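Local structure of botulinum neurotoxin type C1 (Clostridium botulinum, 3N7K) at residues Ile283-Ile288 and Leu303-Thr308; Ser364-Ser369 and Trp419-Val424. The protein is the receptor-binding domain of a clostridial neurotoxin and probably attaches the toxin to nerve cells by binding gangliosides. One frame throughout, in Å; residues are numbered along the deposited sequence.

Contact 1 (Ile283-Ile288 and Leu303-Thr308); sequences IIIKRI and LYFDMT
Ile284 and Lys286 pair with Asp306 and Tyr304 in two neighbouring antiparallel strands of the beta-trefoil half of the binding domain. Four backbone hydrogen bonds join the strands. Ile284 and Asp306 exchange two: Asp306 N to Ile284 O is 3.0 Å and nearly straight at 169°, while Ile284 N to Asp306 O is more bent. Lys286 N gives a 2.9 Å bond to Tyr304 O. The return bond, Tyr304 N to Lys286 O, is doubtful, because that oxygen is modelled too close to a neighbour. Ile285 with Phe305 and Arg287 with Leu303 are the non-hydrogen-bonded pairs between and beyond.

Apolar contacts join the side chains on the face of Ile285, Leu303 and Phe305, which are buried. Ile285 lies alongside Leu303, with CG2 3.5 Å from Leu303 CD2. The same CG2 meets Phe305 CE2 obliquely. Ile283 bends its CD1 onto Phe305 CB, and its CG2 comes to the edge of the Phe305 ring.

The other face is partly exposed and carries Lys286, Tyr304 and Asp306. Tyr304 CG sits between its backbone N and carbonyl carbon (chi1 56°), which brings the ring over Lys286. Ile288 CD1 meets the ring edge at Tyr304 CD1. The lysine chain bends twice, and its NZ is hydrogen-bonded to Asn244 OD1; the Asp306 carboxylate is not in contact with it. Lys286 CB makes a CH-pi contact over one face of the tyrosine, 3.3 Å from the ring centroid.

Contact 2 (Ser364-Ser369 and Trp419-Val424); sequences SQIFKS and WGFVPV
The indole of Trp419 and the ring of Phe421 both receive Ile366. CG1 of Ile366 reaches Trp419 CD1 at 3.5 Å, obliquely to the indole, and the two side chains cross at about a right angle. CD1 of the same isoleucine comes to the edge of the Phe421 ring, 4.3 Å from Phe421 CZ. Ser364 OG also approaches this ring obliquely, 3.8 Å from Phe421 CE1.

Trp419 CG lies anti to its carbonyl carbon (chi1 -60°). This carries the indole to the side of Ile366, and the ring's turn about CB-CG brings CD1 against it. Trp419 NE1 makes a weak hydrogen bond to the carbonyl of Cys380 on strand 376-387.

The contact lies in the beta-trefoil, where the last strand, 419-423, meets strand 361-369. The strands run at 112° to each other, and their backbones meet at Ser364 and Trp419, where strand 419-423 starts. The firm bond is Trp419 N to Ser364 O, 3.0 Å long and almost straight at 171°. The reverse bond, from Ser364 N to Trp419 O, is weak and strongly bent. Ser364 OG adds a second weak bond to Trp419 O, 3.4 Å away. Phe421 also packs on Met249 of strand 246-251.

How the contacts relate
From the N terminus, the chain reaches the C-terminal, trefoil half of the binding domain before either contact forms. Contact 1 comes first and closes a short loop of 14 residues between strands 283-287 and 302-308. Contact 2 opens later and closes a longer span of 49 residues, bringing strand 419-423 near the C terminus back to strand 361-369. The two follow in series; they neither nest nor cross. Their centres are about 10 Å apart, and their buried side chains meet. Phe305 CZ packs on Ile366 CG2 at 3.9 Å, and Phe305 CE2 lies equally near Phe421 CZ. Strand 246-251 pairs with both 283-287 and 419-423.

Contact 1 (Ile283-Ile288 and Leu303-Thr308)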
loop_
_atom_site.group_PDB
_atom_site.type_symbol
_atom_site.label_atom_id
_atom_site.label_comp_id
_atom_site.label_asym_id
_atom_site.label_seq_id
_atom_site.Cartn_x
_atom_site.Cartn_y
_atom_site.Cartn_z
ATOM N N ILE A 283 6.122 -17.371 -5.696
ATOM C CA ILE A 283 5.320 -18.208 -4.827
ATOM C C ILE A 283 3.845 -18.088 -5.205
ATOM O O ILE A 283 3.428 -17.079 -5.790
ATOM C CB ILE A 283 5.528 -17.762 -3.348
ATOM C CG1 ILE A 283 6.398 -18.780 -2.626
ATOM C CG2 ILE A 283 4.196 -17.570 -2.630
ATOM C CD1 ILE A 283 5.742 -20.126 -2.515
ATOM N N ILE A 284 3.063 -19.118 -4.893
ATOM C CA ILE A 284 1.633 -19.072 -5.142
ATOM C C ILE A 284 0.985 -19.532 -3.851
ATOM O O ILE A 284 1.443 -20.496 -3.239
ATOM C CB ILE A 284 1.202 -19.980 -6.317
ATOM C CG1 ILE A 284 1.749 -19.408 -7.634
ATOM C CG2 ILE A 284 -0.334 -20.061 -6.373
ATOM C CD1 ILE A 284 1.662 -20.344 -8.798
ATOM N N ILE A 285 -0.065 -18.828 -3.428
ATOM C CA ILE A 285 -0.751 -19.154 -2.186
ATOM C C ILE A 285 -1.953 -20.038 -2.449
ATOM O O ILE A 285 -2.870 -19.648 -3.164
ATOM C CB ILE A 285 -1.219 -17.881 -1.451
ATOM C CG1 ILE A 285 -0.163 -16.774 -1.587
ATOM C CG2 ILE A 285 -1.406 -18.189 0.023
ATOM C CD1 ILE A 285 -0.643 -15.397 -1.184
ATOM N N LYS A 286 -1.943 -21.230 -1.857
ATOM C CA LYS A 286 -3.017 -22.203 -2.036
ATOM C C LYS A 286 -3.921 -22.271 -0.808
ATOM O O LYS A 286 -3.438 -22.470 0.308
ATOM C CB LYS A 286 -2.393 -23.569 -2.313
ATOM C CG LYS A 286 -1.378 -23.558 -3.470
ATOM C CD LYS A 286 -2.027 -23.111 -4.801
ATOM C CE LYS A 286 -3.134 -24.098 -5.232
ATOM N NZ LYS A 286 -3.817 -23.790 -6.528
ATOM N N ARG A 287 -5.233 -22.115 -1.014
ATOM C CA ARG A 287 -6.199 -22.137 0.093
ATOM C C ARG A 287 -6.638 -23.503 0.569
ATOM O O ARG A 287 -6.834 -24.411 -0.217
ATOM C CB ARG A 287 -7.459 -21.360 -0.272
ATOM C CG ARG A 287 -8.544 -21.439 0.792
ATOM C CD ARG A 287 -9.817 -20.751 0.330
ATOM N NE ARG A 287 -10.496 -21.484 -0.736
ATOM C CZ ARG A 287 -11.194 -20.901 -1.709
ATOM N NH1 ARG A 287 -11.790 -21.637 -2.640
ATOM N NH2 ARG A 287 -11.278 -19.577 -1.766
ATOM N N ILE A 288 -6.820 -23.630 1.875
ATOM C CA ILE A 288 -7.267 -24.884 2.461
ATOM C C ILE A 288 -8.646 -24.650 3.086
ATOM O O ILE A 288 -9.559 -25.460 2.923
ATOM C CB ILE A 288 -6.237 -25.391 3.505
ATOM C CG1 ILE A 288 -5.011 -25.934 2.767
ATOM C CG2 ILE A 288 -6.858 -26.456 4.409
ATOM C CD1 ILE A 288 -3.848 -26.254 3.651
ATOM N N LEU A 303 -3.780 -22.298 4.643
ATOM C CA LEU A 303 -3.197 -22.459 3.315
ATOM C C LEU A 303 -1.761 -22.992 3.323
ATOM O O LEU A 303 -1.174 -23.223 4.377
ATOM C CB LEU A 303 -3.201 -21.087 2.637
ATOM C CG LEU A 303 -2.828 -19.950 3.603
ATOM C CD1 LEU A 303 -1.351 -19.952 3.902
ATOM C CD2 LEU A 303 -3.225 -18.633 3.001
ATOM N N TYR A 304 -1.216 -23.203 2.128
ATOM C CA TYR A 304 0.171 -23.622 1.968
ATOM C C TYR A 304 0.708 -22.811 0.809
ATOM O O TYR A 304 -0.025 -22.018 0.209
ATOM C CB TYR A 304 0.324 -25.114 1.670
ATOM C CG TYR A 304 -0.418 -25.624 0.461
ATOM C CD1 TYR A 304 -1.797 -25.842 0.516
ATOM C CD2 TYR A 304 0.262 -25.944 -0.723
ATOM C CE1 TYR A 304 -2.486 -26.375 -0.565
ATOM C CE2 TYR A 304 -0.417 -26.474 -1.819
ATOM C CZ TYR A 304 -1.794 -26.689 -1.727
ATOM O OH TYR A 304 -2.495 -27.224 -2.780
ATOM N N PHE A 305 1.983 -23.002 0.500
ATOM C CA PHE A 305 2.598 -22.254 -0.579
ATOM C C PHE A 305 3.317 -23.174 -1.545
ATOM O O PHE A 305 4.007 -24.098 -1.135
ATOM C CB PHE A 305 3.592 -21.231 -0.013
ATOM C CG PHE A 305 3.013 -20.344 1.047
ATOM C CD1 PHE A 305 2.754 -20.838 2.327
ATOM C CD2 PHE A 305 2.685 -19.024 0.763
ATOM C CE1 PHE A 305 2.167 -20.026 3.317
ATOM C CE2 PHE A 305 2.103 -18.209 1.734
ATOM C CZ PHE A 305 1.841 -18.714 3.016
ATOM N N ASP A 306 3.160 -22.901 -2.832
ATOM C CA ASP A 306 3.798 -23.680 -3.871
ATOM C C ASP A 306 4.918 -22.881 -4.518
ATOM O O ASP A 306 4.737 -21.726 -4.885
ATOM C CB ASP A 306 2.790 -24.038 -4.963
ATOM C CG ASP A 306 1.958 -25.248 -4.622
ATOM O OD1 ASP A 306 1.109 -25.622 -5.457
ATOM O OD2 ASP A 306 2.152 -25.830 -3.532
ATOM N N MET A 307 6.087 -23.484 -4.653
ATOM C CA MET A 307 7.170 -22.795 -5.334
ATOM C C MET A 307 7.653 -23.686 -6.452
ATOM O O MET A 307 8.180 -24.769 -6.214
ATOM C CB MET A 307 8.337 -22.478 -4.415
ATOM C CG MET A 307 9.405 -21.670 -5.130
ATOM S SD MET A 307 10.691 -21.021 -4.042
ATOM C CE MET A 307 11.844 -22.338 -4.174
ATOM N N THR A 308 7.431 -23.229 -7.675
ATOM C CA THR A 308 7.850 -23.954 -8.865
ATOM C C THR A 308 9.259 -23.489 -9.213
ATOM O O THR A 308 9.475 -22.306 -9.455
ATOM C CB THR A 308 6.911 -23.641 -10.054
ATOM O OG1 THR A 308 5.587 -24.116 -9.758
ATOM C CG2 THR A 308 7.429 -24.292 -11.329
#

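Contact 2 (Ser364-Ser369 and Trp419-Val424)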
loop_
_atom_site.group_PDB
_atom_site.type_symbol
_atom_site.label_atom_id
_atom_site.label_comp_id
_atom_site.label_asym_id
_atom_site.label_seq_id
_atom_site.Cartn_x
_atom_site.Cartn_y
_atom_site.Cartn_z
ATOM N N SER A 364 1.953 -9.208 6.335
ATOM C CA SER A 364 1.106 -10.201 6.979
ATOM C C SER A 364 1.911 -11.043 7.954
ATOM O O SER A 364 3.116 -10.860 8.101
ATOM C CB SER A 364 0.464 -11.122 5.925
ATOM O OG SER A 364 1.417 -11.976 5.300
ATOM N N GLN A 365 1.231 -11.956 8.632
ATOM C CA GLN A 365 1.896 -12.852 9.559
ATOM C C GLN A 365 1.458 -14.271 9.230
ATOM O O GLN A 365 0.267 -14.551 9.092
ATOM C CB GLN A 365 1.563 -12.478 11.002
ATOM C CG GLN A 365 2.638 -11.593 11.626
ATOM C CD GLN A 365 2.172 -10.803 12.837
ATOM O OE1 GLN A 365 2.994 -10.300 13.600
ATOM N NE2 GLN A 365 0.854 -10.669 13.008
ATOM N N ILE A 366 2.434 -15.158 9.068
ATOM C CA ILE A 366 2.142 -16.540 8.727
ATOM C C ILE A 366 2.426 -17.428 9.919
ATOM O O ILE A 366 3.536 -17.427 10.464
ATOM C CB ILE A 366 3.014 -17.037 7.568
ATOM C CG1 ILE A 366 3.450 -15.864 6.675
ATOM C CG2 ILE A 366 2.251 -18.135 6.814
ATOM C CD1 ILE A 366 2.460 -15.413 5.671
ATOM N N PHE A 367 1.425 -18.205 10.303
ATOM C CA PHE A 367 1.564 -19.083 11.450
ATOM C C PHE A 367 1.481 -20.538 11.042
ATOM O O PHE A 367 0.855 -20.868 10.044
ATOM C CB PHE A 367 0.470 -18.768 12.457
ATOM C CG PHE A 367 0.489 -17.357 12.929
ATOM C CD1 PHE A 367 1.083 -17.025 14.138
ATOM C CD2 PHE A 367 -0.057 -16.348 12.146
ATOM C CE1 PHE A 367 1.133 -15.700 14.564
ATOM C CE2 PHE A 367 -0.013 -15.018 12.557
ATOM C CZ PHE A 367 0.583 -14.694 13.768
ATOM N N LYS A 368 2.123 -21.403 11.816
ATOM C CA LYS A 368 2.102 -22.826 11.533
ATOM C C LYS A 368 0.911 -23.432 12.275
ATOM O O LYS A 368 0.829 -23.366 13.503
ATOM C CB LYS A 368 3.422 -23.472 11.991
ATOM C CG LYS A 368 3.581 -24.943 11.607
ATOM C CD LYS A 368 3.892 -25.127 10.130
ATOM C CE LYS A 368 3.522 -26.528 9.666
ATOM N NZ LYS A 368 2.049 -26.697 9.530
ATOM N N SER A 369 -0.021 -24.006 11.522
ATOM C CA SER A 369 -1.201 -24.617 12.121
ATOM C C SER A 369 -1.480 -26.015 11.584
ATOM O O SER A 369 -0.771 -26.523 10.710
ATOM C CB SER A 369 -2.434 -23.740 11.878
ATOM O OG SER A 369 -2.792 -23.708 10.506
ATOM N N TRP A 419 5.708 -10.422 6.586
ATOM C CA TRP A 419 5.939 -10.880 5.222
ATOM C C TRP A 419 5.099 -10.123 4.224
ATOM O O TRP A 419 3.911 -9.879 4.462
ATOM C CB TRP A 419 5.612 -12.365 5.094
ATOM C CG TRP A 419 6.439 -13.199 5.976
ATOM C CD1 TRP A 419 6.107 -13.677 7.210
ATOM C CD2 TRP A 419 7.791 -13.595 5.737
ATOM N NE1 TRP A 419 7.176 -14.345 7.759
ATOM C CE2 TRP A 419 8.222 -14.309 6.874
ATOM C CE3 TRP A 419 8.681 -13.415 4.670
ATOM C CZ2 TRP A 419 9.507 -14.841 6.974
ATOM C CZ3 TRP A 419 9.954 -13.945 4.769
ATOM C CH2 TRP A 419 10.356 -14.649 5.912
ATOM N N GLY A 420 5.724 -9.764 3.104
ATOM C CA GLY A 420 5.039 -9.050 2.040
ATOM C C GLY A 420 4.991 -9.852 0.744
ATOM O O GLY A 420 5.844 -10.714 0.502
ATOM N N PHE A 421 3.995 -9.569 -0.093
ATOM C CA PHE A 421 3.836 -10.274 -1.360
ATOM C C PHE A 421 3.746 -9.337 -2.551
ATOM O O PHE A 421 2.697 -8.751 -2.827
ATOM C CB PHE A 421 2.593 -11.155 -1.317
ATOM C CG PHE A 421 2.693 -12.288 -0.340
ATOM C CD1 PHE A 421 2.026 -12.235 0.873
ATOM C CD2 PHE A 421 3.474 -13.406 -0.633
ATOM C CE1 PHE A 421 2.131 -13.274 1.785
ATOM C CE2 PHE A 421 3.589 -14.454 0.269
ATOM C CZ PHE A 421 2.918 -14.392 1.480
ATOM N N VAL A 422 4.864 -9.201 -3.259
ATOM C CA VAL A 422 4.943 -8.350 -4.438
ATOM C C VAL A 422 4.462 -9.154 -5.632
ATOM O O VAL A 422 5.113 -10.111 -6.044
ATOM C CB VAL A 422 6.387 -7.909 -4.710
ATOM C CG1 VAL A 422 6.410 -6.908 -5.838
ATOM C CG2 VAL A 422 7.008 -7.324 -3.444
ATOM N N PRO A 423 3.312 -8.782 -6.206
ATOM C CA PRO A 423 2.820 -9.539 -7.359
ATOM C C PRO A 423 3.828 -9.442 -8.495
ATOM O O PRO A 423 4.620 -8.496 -8.544
ATOM C CB PRO A 423 1.504 -8.845 -7.682
ATOM C CG PRO A 423 1.797 -7.425 -7.318
ATOM C CD PRO A 423 2.510 -7.564 -5.996
ATOM N N VAL A 424 3.814 -10.425 -9.392
ATOM C CA VAL A 424 4.735 -10.425 -10.528
ATOM C C VAL A 424 4.054 -9.775 -11.730
ATOM O O VAL A 424 3.068 -10.291 -12.261
ATOM C CB VAL A 424 5.191 -11.861 -10.896
ATOM C CG1 VAL A 424 5.949 -12.486 -9.729
ATOM C CG2 VAL A 424 3.995 -12.709 -11.255
#